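Local coordinates for hypothetical protein (Mesorhizobium loti, PDB 2O2X) that removes the C-7 phosphate from D-glycero-beta-D-manno-heptose 1,7-bisphosphate with the help of magnesium, a step in the synthesis of ADP-heptose, at residues Leu12-Val17 with Cys118-Ala123; Pro74-Thr79 with Met114-Ala119; Val78-Gly83 with Pro140-Glu145. One frame throughout, in Å; residues are numbered along the deposited sequence.

Interaction 1 of 3, residues Leu12-Val17 with Cys118-Ala123; sequences LTEPGV and CAYHEA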
ATOM      1  N   LEU A  12      13.375   9.860  -5.124  1.00 14.94           N
ATOM      2  CA  LEU A  12      13.891   9.546  -3.796  1.00 14.83           C
ATOM      3  C   LEU A  12      13.906  10.766  -2.918  1.00 17.26           C
ATOM      4  O   LEU A  12      14.384  11.832  -3.344  1.00 19.03           O
ATOM      5  CB  LEU A  12      15.302   8.977  -3.896  1.00 16.72           C
ATOM      6  CG  LEU A  12      15.463   7.705  -4.712  1.00 17.33           C
ATOM      7  CD1 LEU A  12      16.914   7.274  -4.656  1.00 18.15           C
ATOM      8  CD2 LEU A  12      14.549   6.611  -4.189  1.00 16.66           C
ATOM      9  N   THR A  13      13.410  10.644  -1.697  1.00 14.98           N
ATOM     10  CA  THR A  13      13.532  11.717  -0.720  1.00 17.08           C
ATOM     11  C   THR A  13      14.767  11.503   0.151  1.00 18.52           C
ATOM     12  O   THR A  13      15.238  12.420   0.812  1.00 21.44           O
ATOM     13  CB  THR A  13      12.281  11.815   0.147  1.00 17.91           C
ATOM     14  OG1 THR A  13      12.071  10.550   0.789  1.00 17.42           O
ATOM     15  CG2 THR A  13      11.070  12.141  -0.729  1.00 20.50           C
ATOM     16  N   GLU A  14      15.272  10.273   0.157  1.00 14.98           N
ATOM     17  CA  GLU A  14      16.529   9.907   0.803  1.00 17.25           C
ATOM     18  C   GLU A  14      16.948   8.577   0.196  1.00 14.82           C
ATOM     19  O   GLU A  14      16.189   8.003  -0.595  1.00 14.03           O
ATOM     20  CB  GLU A  14      16.403   9.864   2.323  1.00 19.84           C
ATOM     21  CG  GLU A  14      15.245   9.112   2.831  1.00 17.00           C
ATOM     22  CD  GLU A  14      15.194   9.098   4.353  1.00 21.73           C
ATOM     23  OE1 GLU A  14      15.926   8.308   4.965  1.00 19.98           O
ATOM     24  OE2 GLU A  14      14.409   9.859   4.941  1.00 30.55           O
ATOM     25  N   PRO A  15      18.171   8.092   0.489  1.00 14.21           N
ATOM     26  CA  PRO A  15      18.643   6.969  -0.308  1.00 11.83           C
ATOM     27  C   PRO A  15      17.731   5.731  -0.269  1.00 10.56           C
ATOM     28  O   PRO A  15      17.713   4.984  -1.227  1.00 11.61           O
ATOM     29  CB  PRO A  15      20.000   6.650   0.305  1.00 13.98           C
ATOM     30  CG  PRO A  15      20.442   7.979   0.849  1.00 14.74           C
ATOM     31  CD  PRO A  15      19.231   8.590   1.406  1.00 15.47           C
ATOM     32  N   GLY A  16      16.984   5.549   0.812  1.00 11.19           N
ATOM     33  CA  GLY A  16      16.117   4.383   0.927  1.00  9.52           C
ATOM     34  C   GLY A  16      14.627   4.671   0.912  1.00  9.19           C
ATOM     35  O   GLY A  16      13.847   3.809   1.305  1.00  8.80           O
ATOM     36  N   VAL A  17      14.196   5.860   0.455  1.00  9.11           N
ATOM     37  CA  VAL A  17      12.781   6.202   0.432  1.00  8.61           C
ATOM     38  C   VAL A  17      12.363   6.815  -0.885  1.00  9.77           C
ATOM     39  O   VAL A  17      12.930   7.823  -1.324  1.00 10.18           O
ATOM     40  CB  VAL A  17      12.371   7.135   1.572  1.00 10.81           C
ATOM     41  CG1 VAL A  17      10.861   7.394   1.514  1.00 12.88           C
ATOM     42  CG2 VAL A  17      12.789   6.576   2.922  1.00 10.99           C
ATOM     43  N   CYS A 118      10.026   1.843   0.845  1.00  8.70           N
ATOM     44  CA  CYS A 118      11.130   1.932   1.815  1.00  7.36           C
ATOM     45  C   CYS A 118      12.087   0.770   1.636  1.00  7.59           C
ATOM     46  O   CYS A 118      11.685  -0.382   1.784  1.00  9.01           O
ATOM     47  CB  CYS A 118      10.608   1.947   3.226  1.00  7.84           C
ATOM     48  SG  CYS A 118      11.993   2.182   4.411  1.00 11.51           S
ATOM     49  N   ALA A 119      13.356   1.079   1.346  1.00  8.07           N
ATOM     50  CA  ALA A 119      14.391   0.066   1.071  1.00  8.81           C
ATOM     51  C   ALA A 119      15.113  -0.431   2.314  1.00 10.09           C
ATOM     52  O   ALA A 119      15.725  -1.502   2.277  1.00 11.58           O
ATOM     53  CB  ALA A 119      15.397   0.616   0.110  1.00 10.39           C
ATOM     54  N   TYR A 120      15.108   0.358   3.380  1.00  9.63           N
ATOM     55  CA  TYR A 120      15.978   0.097   4.525  1.00  9.65           C
ATOM     56  C   TYR A 120      15.652  -1.216   5.223  1.00 10.77           C
ATOM     57  O   TYR A 120      14.478  -1.537   5.473  1.00 13.26           O
ATOM     58  CB  TYR A 120      15.840   1.216   5.543  1.00 10.35           C
ATOM     59  CG  TYR A 120      16.235   2.596   5.042  1.00 10.10           C
ATOM     60  CD1 TYR A 120      17.505   2.841   4.530  1.00 12.32           C
ATOM     61  CD2 TYR A 120      15.352   3.669   5.116  1.00 12.83           C
ATOM     62  CE1 TYR A 120      17.878   4.133   4.084  1.00 12.19           C
ATOM     63  CE2 TYR A 120      15.720   4.957   4.681  1.00 12.27           C
ATOM     64  CZ  TYR A 120      16.975   5.171   4.177  1.00 14.90           C
ATOM     65  OH  TYR A 120      17.323   6.436   3.736  1.00 16.02           O
ATOM     66  N   HIS A 121      16.678  -1.988   5.575  1.00 11.06           N
ATOM     67  CA  HIS A 121      16.457  -3.242   6.284  1.00 10.49           C
ATOM     68  C   HIS A 121      17.675  -3.609   7.105  1.00 12.28           C
ATOM     69  O   HIS A 121      18.798  -3.424   6.643  1.00 10.71           O
ATOM     70  CB  HIS A 121      16.136  -4.347   5.271  1.00 10.10           C
ATOM     71  CG  HIS A 121      15.674  -5.642   5.874  1.00 12.79           C
ATOM     72  ND1 HIS A 121      16.541  -6.629   6.304  1.00 14.70           N
ATOM     73  CD2 HIS A 121      14.426  -6.123   6.082  1.00 13.65           C
ATOM     74  CE1 HIS A 121      15.840  -7.651   6.768  1.00 15.66           C
ATOM     75  NE2 HIS A 121      14.553  -7.375   6.636  1.00 15.37           N
ATOM     76  N   GLU A 122      17.429  -4.221   8.258  1.00 11.41           N
ATOM     77  CA  GLU A 122      18.500  -4.621   9.217  1.00 12.79           C
ATOM     78  C   GLU A 122      19.533  -5.574   8.636  1.00 16.16           C
ATOM     79  O   GLU A 122      20.706  -5.543   9.053  1.00 16.10           O
ATOM     80  CB  GLU A 122      17.883  -5.239  10.470  1.00 16.07           C
ATOM     81  CG  GLU A 122      17.126  -6.523  10.260  1.00 18.03           C
ATOM     82  CD  GLU A 122      17.972  -7.770  10.400  1.00 31.55           C
ATOM     83  OE1 GLU A 122      19.106  -7.697  10.945  1.00 27.20           O
ATOM     84  OE2 GLU A 122      17.481  -8.845   9.976  1.00 33.41           O
ATOM     85  N   ALA A 123      19.113  -6.415   7.691  1.00 14.34           N
ATOM     86  CA  ALA A 123      19.982  -7.403   7.077  1.00 14.28           C
ATOM     87  C   ALA A 123      20.621  -6.923   5.797  1.00 13.89           C
ATOM     88  O   ALA A 123      21.180  -7.696   5.022  1.00 15.50           O
ATOM     89  CB  ALA A 123      19.212  -8.707   6.835  1.00 19.02           C
TER
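Tyr120 lays its ring against Gly16 and ends in a hydroxyl that meets both Glu14 and the Gly16 backbone. Its CG stands beside the backbone N (chi1 -61°), which carries the ring back from CB toward the turn formed by Glu14 to Val17. Of the two delta carbons, CD1 faces Gly16 CA and CD2 comes near Gly16 O, both loosely. Farther out the fit tightens: Tyr120 CE1 lies 3.6 Å from Gly16 CA, which sits over one ring face, offset toward the rim, in a CH-pi contact. Glycine suits this place because it has no side chain to hold the ring off. Across the ring from CE1, Tyr120 CE2 touches Val17 CG2 at 3.8 Å. At the tip, Tyr120 OH donates to Glu14 OE1 over 2.6 Å, using the anti lone pair of the carboxylate oxygen, which lies near the ring plane. The same hydroxyl, Tyr120 OH, accepts a weak bond from Gly16 N at 3.1 Å. Glu14 OE1 also receives a weak bond from His133 NE2, and the His133 ring meets that of Tyr120.

Beside this, Ala119 N gives a nearly straight bond to Gly16 O, 2.8 Å long. Next to it, Val17 and Cys118 form a non-hydrogen-bonded antiparallel pair. In the type I turn, Pro15 has the backbone angles expected of the second position, and Val17 N closes the turn on Glu14 O. The whole is a beta turn packed on an aromatic ring where an antiparallel strand joins the HAD sheet, beside Arg136 and Asn80, which probably bind substrate.

Interaction 2 of 3, residues Pro74-Thr79 with Met114-Ala119; sequences PVVVVT and MVLACA
Val76 to Thr79 pair with Met114 to Ala117 as neighbouring parallel strands of the Rossmann-like HAD sheet, the axes of strand segments 75-79 and 114-118 coming within 4.7 Å and lying 12° from parallel.

Backbone bonds form the ladder. Met114 O accepts from Val77 N, Val77 O from Leu116 N, Leu116 O from Thr79 N and Thr79 O from Cys118 N, all between 2.9 and 3.0 Å; only the first rung, Met114 N to Val75 O, is weak.

Apolar contacts fill both faces. Val76, Val78, selenomethionine Met114 and Leu116 share the face covered by helix 141-150, where Leu116 CD1 reaches across to Val76 CG1 at 3.5 Å and also lies alongside Val78 CG1. Branched valines suit these extended, buried positions. Val77, Thr79, Val115 and Ala117 occupy the other face; helix 91-107 packs there, with Trp91 and Phe94 against the small Ala117.

Polar chemistry gathers at the C-terminal end of the first strand. Thr79, the HAD motif II residue that probably stabilises the phosphoryl group, has OG1 anti to the backbone N (chi1 176°), with Gln81 as its partner, while its methyl, Thr79 CG2, turns onto Ala117 CB, 3.6 Å away.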
ATOM      1  N   PRO A  74      -8.563   8.224  -2.537  1.00 10.50           N
ATOM      2  CA  PRO A  74      -7.222   7.936  -3.050  1.00  9.12           C
ATOM      3  C   PRO A  74      -6.733   6.539  -2.637  1.00  9.89           C
ATOM      4  O   PRO A  74      -6.983   6.090  -1.496  1.00 10.39           O
ATOM      5  CB  PRO A  74      -6.348   9.016  -2.411  1.00 10.24           C
ATOM      6  CG  PRO A  74      -7.121   9.511  -1.287  1.00 14.49           C
ATOM      7  CD  PRO A  74      -8.552   9.339  -1.575  1.00 13.13           C
ATOM      8  N   VAL A  75      -6.047   5.882  -3.566  1.00  7.27           N
ATOM      9  CA  VAL A  75      -5.421   4.591  -3.334  1.00  8.18           C
ATOM     10  C   VAL A  75      -3.923   4.786  -3.235  1.00  8.06           C
ATOM     11  O   VAL A  75      -3.286   5.303  -4.148  1.00  7.83           O
ATOM     12  CB  VAL A  75      -5.789   3.592  -4.438  1.00  7.98           C
ATOM     13  CG1 VAL A  75      -5.060   2.271  -4.219  1.00  9.17           C
ATOM     14  CG2 VAL A  75      -7.332   3.385  -4.526  1.00  9.91           C
ATOM     15  N   VAL A  76      -3.364   4.418  -2.086  1.00  8.30           N
ATOM     16  CA  VAL A  76      -1.977   4.685  -1.755  1.00  7.24           C
ATOM     17  C   VAL A  76      -1.237   3.381  -1.527  1.00  7.02           C
ATOM     18  O   VAL A  76      -1.576   2.606  -0.631  1.00  8.19           O
ATOM     19  CB  VAL A  76      -1.841   5.590  -0.513  1.00  7.71           C
ATOM     20  CG1 VAL A  76      -0.392   5.854  -0.191  1.00  9.72           C
ATOM     21  CG2 VAL A  76      -2.612   6.913  -0.713  1.00  7.82           C
ATOM     22  N   VAL A  77      -0.233   3.127  -2.376  1.00  7.55           N
ATOM     23  CA  VAL A  77       0.592   1.914  -2.260  1.00  7.48           C
ATOM     24  C   VAL A  77       1.698   2.207  -1.271  1.00  7.84           C
ATOM     25  O   VAL A  77       2.399   3.204  -1.420  1.00  8.09           O
ATOM     26  CB  VAL A  77       1.166   1.496  -3.612  1.00  8.13           C
ATOM     27  CG1 VAL A  77       2.080   0.261  -3.445  1.00  9.59           C
ATOM     28  CG2 VAL A  77       0.031   1.193  -4.609  1.00  8.98           C
ATOM     29  N   VAL A  78       1.860   1.362  -0.267  1.00  7.57           N
ATOM     30  CA  VAL A  78       2.917   1.527   0.761  1.00  6.94           C
ATOM     31  C   VAL A  78       3.654   0.191   0.843  1.00 10.46           C
ATOM     32  O   VAL A  78       3.094  -0.830   1.239  1.00  9.62           O
ATOM     33  CB  VAL A  78       2.384   1.974   2.152  1.00  7.98           C
ATOM     34  CG1 VAL A  78       1.965   3.410   2.094  1.00  9.29           C
ATOM     35  CG2 VAL A  78       1.219   1.088   2.636  1.00  9.59           C
ATOM     36  N   THR A  79       4.907   0.173   0.404  1.00  6.67           N
ATOM     37  CA  THR A  79       5.608  -1.110   0.180  1.00  6.75           C
ATOM     38  C   THR A  79       7.016  -1.060   0.759  1.00  8.06           C
ATOM     39  O   THR A  79       7.761  -0.119   0.499  1.00  8.38           O
ATOM     40  CB  THR A  79       5.637  -1.501  -1.327  1.00  9.79           C
ATOM     41  OG1 THR A  79       6.406  -2.690  -1.533  1.00  9.77           O
ATOM     42  CG2 THR A  79       6.212  -0.429  -2.213  1.00  9.28           C
HETATM   43  N   MSE A 114      -0.805   7.252  -5.343  1.00  9.26           N
HETATM   44  CA  MSE A 114       0.502   7.559  -4.770  1.00  9.59           C
HETATM   45  C   MSE A 114       1.210   6.234  -4.491  1.00  8.63           C
HETATM   46  O   MSE A 114       0.556   5.232  -4.145  1.00  9.51           O
HETATM   47  CB  MSE A 114       0.354   8.378  -3.496  1.00  8.81           C
HETATM   48  CG  MSE A 114       1.651   8.792  -2.862  1.00  8.23           C
HETATM   49 SE   MSE A 114       1.505  10.035  -1.395  0.75 12.65          SE
HETATM   50  CE  MSE A 114       1.242  11.640  -2.423  1.00 18.85           C
ATOM     51  N   VAL A 115       2.526   6.233  -4.661  1.00  7.56           N
ATOM     52  CA  VAL A 115       3.372   5.088  -4.270  1.00  7.93           C
ATOM     53  C   VAL A 115       4.459   5.556  -3.313  1.00  8.87           C
ATOM     54  O   VAL A 115       5.198   6.496  -3.644  1.00  8.47           O
ATOM     55  CB  VAL A 115       4.044   4.443  -5.502  1.00 10.55           C
ATOM     56  CG1 VAL A 115       5.004   3.314  -5.092  1.00 12.11           C
ATOM     57  CG2 VAL A 115       2.989   3.922  -6.482  1.00 12.23           C
ATOM     58  N   LEU A 116       4.568   4.907  -2.153  1.00  7.78           N
ATOM     59  CA  LEU A 116       5.691   5.077  -1.234  1.00  7.46           C
ATOM     60  C   LEU A 116       6.379   3.740  -1.048  1.00  6.56           C
ATOM     61  O   LEU A 116       5.722   2.698  -0.958  1.00  8.18           O
ATOM     62  CB  LEU A 116       5.293   5.660   0.112  1.00  9.54           C
ATOM     63  CG  LEU A 116       4.487   6.964   0.027  1.00  7.64           C
ATOM     64  CD1 LEU A 116       3.003   6.703   0.034  1.00  9.23           C
ATOM     65  CD2 LEU A 116       4.774   7.853   1.242  1.00  9.97           C
ATOM     66  N   ALA A 117       7.703   3.757  -1.036  1.00  6.14           N
ATOM     67  CA  ALA A 117       8.483   2.555  -0.845  1.00  7.05           C
ATOM     68  C   ALA A 117       9.695   2.822   0.027  1.00  7.16           C
ATOM     69  O   ALA A 117      10.302   3.914  -0.032  1.00  7.96           O
ATOM     70  CB  ALA A 117       8.930   1.984  -2.182  1.00  8.15           C
ATOM     71  N   CYS A 118      10.026   1.843   0.845  1.00  8.70           N
ATOM     72  CA  CYS A 118      11.130   1.932   1.815  1.00  7.36           C
ATOM     73  C   CYS A 118      12.087   0.770   1.636  1.00  7.59           C
ATOM     74  O   CYS A 118      11.685  -0.382   1.784  1.00  9.01           O
ATOM     75  CB  CYS A 118      10.608   1.947   3.226  1.00  7.84           C
ATOM     76  SG  CYS A 118      11.993   2.182   4.411  1.00 11.51           S
ATOM     77  N   ALA A 119      13.356   1.079   1.346  1.00  8.07           N
ATOM     78  CA  ALA A 119      14.391   0.066   1.071  1.00  8.81           C
ATOM     79  C   ALA A 119      15.113  -0.431   2.314  1.00 10.09           C
ATOM     80  O   ALA A 119      15.725  -1.502   2.277  1.00 11.58           O
ATOM     81  CB  ALA A 119      15.397   0.616   0.110  1.00 10.39           C
TER

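Interaction 3 of 3, residues Val78-Gly83 with Pro140-Glu145; sequences VTNQSG and PGMLVE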
ATOM      1  N   VAL A  78       1.860   1.362  -0.267  1.00  7.57           N
ATOM      2  CA  VAL A  78       2.917   1.527   0.761  1.00  6.94           C
ATOM      3  C   VAL A  78       3.654   0.191   0.843  1.00 10.46           C
ATOM      4  O   VAL A  78       3.094  -0.830   1.239  1.00  9.62           O
ATOM      5  CB  VAL A  78       2.384   1.974   2.152  1.00  7.98           C
ATOM      6  CG1 VAL A  78       1.965   3.410   2.094  1.00  9.29           C
ATOM      7  CG2 VAL A  78       1.219   1.088   2.636  1.00  9.59           C
ATOM      8  N   THR A  79       4.907   0.173   0.404  1.00  6.67           N
ATOM      9  CA  THR A  79       5.608  -1.110   0.180  1.00  6.75           C
ATOM     10  C   THR A  79       7.016  -1.060   0.759  1.00  8.06           C
ATOM     11  O   THR A  79       7.761  -0.119   0.499  1.00  8.38           O
ATOM     12  CB  THR A  79       5.637  -1.501  -1.327  1.00  9.79           C
ATOM     13  OG1 THR A  79       6.406  -2.690  -1.533  1.00  9.77           O
ATOM     14  CG2 THR A  79       6.212  -0.429  -2.213  1.00  9.28           C
ATOM     15  N   ASN A  80       7.387  -2.092   1.513  1.00  7.83           N
ATOM     16  CA  ASN A  80       8.768  -2.307   1.910  1.00  6.66           C
ATOM     17  C   ASN A  80       9.454  -3.077   0.773  1.00  9.43           C
ATOM     18  O   ASN A  80       8.957  -4.080   0.269  1.00 11.70           O
ATOM     19  CB  ASN A  80       8.908  -3.173   3.165  1.00  6.55           C
ATOM     20  CG  ASN A  80       8.458  -2.495   4.486  1.00  9.33           C
ATOM     21  OD1 ASN A  80       8.246  -1.281   4.564  1.00  8.25           O
ATOM     22  ND2 ASN A  80       8.362  -3.307   5.557  1.00 10.00           N
ATOM     23  N   GLN A  81      10.613  -2.584   0.363  1.00  7.99           N
ATOM     24  CA  GLN A  81      11.442  -3.174  -0.671  1.00  7.41           C
ATOM     25  C   GLN A  81      12.828  -3.477  -0.122  1.00  7.24           C
ATOM     26  O   GLN A  81      13.850  -2.905  -0.570  1.00  9.20           O
ATOM     27  CB  GLN A  81      11.479  -2.228  -1.880  1.00 10.11           C
ATOM     28  CG  GLN A  81      10.117  -2.060  -2.567  1.00  7.91           C
ATOM     29  CD  GLN A  81       9.726  -3.262  -3.390  1.00 10.24           C
ATOM     30  OE1 GLN A  81      10.551  -3.820  -4.133  1.00 11.58           O
ATOM     31  NE2 GLN A  81       8.463  -3.671  -3.287  1.00 11.26           N
ATOM     32  N   SER A  82      12.889  -4.392   0.839  1.00  9.67           N
ATOM     33  CA  SER A  82      14.153  -4.699   1.521  1.00  9.84           C
ATOM     34  C   SER A  82      15.193  -5.287   0.598  1.00 11.73           C
ATOM     35  O   SER A  82      16.380  -5.216   0.908  1.00 10.08           O
ATOM     36  CB  SER A  82      13.919  -5.666   2.676  1.00 11.88           C
ATOM     37  OG  SER A  82      13.593  -6.959   2.193  1.00 15.47           O
ATOM     38  N   GLY A  83      14.783  -5.841  -0.536  1.00 10.92           N
ATOM     39  CA  GLY A  83      15.740  -6.413  -1.470  1.00 11.29           C
ATOM     40  C   GLY A  83      16.744  -5.381  -1.936  1.00 11.67           C
ATOM     41  O   GLY A  83      17.851  -5.734  -2.329  1.00 11.73           O
ATOM     42  N   PRO A 140       4.860   3.352  11.092  1.00  9.88           N
ATOM     43  CA  PRO A 140       3.809   3.979  10.284  1.00  9.34           C
ATOM     44  C   PRO A 140       4.224   5.133   9.372  1.00  9.84           C
ATOM     45  O   PRO A 140       3.353   5.787   8.788  1.00 10.59           O
ATOM     46  CB  PRO A 140       2.856   4.506  11.349  1.00 11.52           C
ATOM     47  CG  PRO A 140       3.773   4.885  12.464  1.00  9.54           C
ATOM     48  CD  PRO A 140       4.807   3.808  12.489  1.00  9.12           C
ATOM     49  N   GLY A 141       5.518   5.351   9.196  1.00  9.20           N
ATOM     50  CA  GLY A 141       5.982   6.559   8.510  1.00  8.23           C
ATOM     51  C   GLY A 141       5.409   6.800   7.143  1.00 10.88           C
ATOM     52  O   GLY A 141       5.097   7.939   6.779  1.00 10.01           O
HETATM   53  N   MSE A 142       5.283   5.743   6.349  1.00  8.67           N
HETATM   54  CA  MSE A 142       4.795   5.957   4.967  1.00  7.28           C
HETATM   55  C   MSE A 142       3.331   6.389   4.975  1.00  8.57           C
HETATM   56  O   MSE A 142       2.881   7.137   4.111  1.00  8.62           O
HETATM   57  CB  MSE A 142       4.956   4.688   4.105  1.00  8.33           C
HETATM   58  CG  MSE A 142       6.370   4.461   3.695  1.00  7.93           C
HETATM   59 SE   MSE A 142       6.592   2.975   2.453  0.75  7.95          SE
HETATM   60  CE  MSE A 142       6.368   1.521   3.659  1.00  8.93           C
ATOM     61  N   LEU A 143       2.547   5.860   5.922  1.00  8.81           N
ATOM     62  CA  LEU A 143       1.146   6.254   6.039  1.00  9.52           C
ATOM     63  C   LEU A 143       1.055   7.704   6.510  1.00 11.37           C
ATOM     64  O   LEU A 143       0.277   8.484   5.979  1.00 10.94           O
ATOM     65  CB  LEU A 143       0.371   5.326   6.997  1.00  8.72           C
ATOM     66  CG  LEU A 143       0.077   3.894   6.541  1.00  9.34           C
ATOM     67  CD1 LEU A 143       1.327   3.039   6.498  1.00 11.41           C
ATOM     68  CD2 LEU A 143      -0.976   3.289   7.432  1.00 12.17           C
ATOM     69  N   VAL A 144       1.854   8.048   7.509  1.00 10.49           N
ATOM     70  CA  VAL A 144       1.856   9.407   8.051  1.00 11.95           C
ATOM     71  C   VAL A 144       2.299  10.396   6.964  1.00  9.93           C
ATOM     72  O   VAL A 144       1.686  11.459   6.782  1.00 11.00           O
ATOM     73  CB  VAL A 144       2.750   9.474   9.317  1.00 11.88           C
ATOM     74  CG1 VAL A 144       2.999  10.926   9.760  1.00 14.69           C
ATOM     75  CG2 VAL A 144       2.141   8.665  10.416  1.00 13.73           C
ATOM     76  N   GLU A 145       3.322  10.037   6.194  1.00  9.69           N
ATOM     77  CA  GLU A 145       3.782  10.914   5.117  1.00 11.64           C
ATOM     78  C   GLU A 145       2.738  11.082   4.012  1.00 12.31           C
ATOM     79  O   GLU A 145       2.483  12.190   3.533  1.00 11.60           O
ATOM     80  CB  GLU A 145       5.082  10.385   4.548  1.00 13.14           C
ATOM     81  CG  GLU A 145       5.731  11.250   3.489  1.00 14.61           C
ATOM     82  CD  GLU A 145       6.139  12.639   3.972  1.00 16.86           C
ATOM     83  OE1 GLU A 145       6.377  12.827   5.190  1.00 22.87           O
ATOM     84  OE2 GLU A 145       6.241  13.534   3.112  1.00 20.20           O
TER
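From Val78 to Asn80 the strand runs at 152° to the beginning of helix 141-150 (residues 141-145), the axes of these short segments approaching to 9.2 Å, with Val78 and Met142 the nearest residues by CA. That is a spacing side chains must bridge, and the long chain of Met142, a selenomethionine, does most of it. Met142 CB rests on Val78 CG1 at 3.8 Å, the two side chains sliding past each other in opposite directions. Farther along, Met142 SE lies beside the backbone of Thr79, 3.8 Å from Thr79 O. A bend at the last torsion (chi3 -75°) then brings Met142 CE to Asn80 OD1, at 3.5 Å. A flexible, unbranched chain suits this place, since it can follow the strand over three successive residues. Leu143 adds a lighter touch, Leu143 CD1 to Val78 CG2 at 4.3 Å, and Phe35 of the next strand packs on both of these residues.

The polar groups here bond within the strand end or to the loop before the helix. Asn80 ND2 bonds to Lys137 O, while Lys137 NZ bonds to Val78 O. Thr79 OG1 lies in the amide plane of Gln81, whose NE2 also bonds to OD2 of Asp39, a residue that is probably the catalytic proton donor. Thr79, Asn80, Gln81 and Ser82 are likely substrate-binding residues. Strand and helix thus meet through van der Waals contacts of Val78, Met142 and Leu143, the end of Met142 lying on polar atoms of Thr79 and Asn80; the bonds to Val78 O and from Asn80 ND2 would help to place Lys137, which probably stabilises the phosphoryl group.

How the interactions relate
Following the chain from the N terminus, residues 12-17 meet 118-123 after about a hundred intervening residues, closing interaction 1, the longest loop. Within that span starts interaction 2, where 74-79 and 114-119 bracket helices 82-85 and 91-107 in a beta-alpha-beta crossover; it ends on the same stretch as interaction 1, sharing Cys118 and Ala119. Interaction 3 leaves from the same strand as interaction 2 but ends later, on helix 141-150, and therefore crosses interaction 1. Gln81 N to Cys118 O, a probable hydrogen bond, joins all three. Together they tie the added antiparallel edge, the central parallel strands and one covering helix around the probable substrate site.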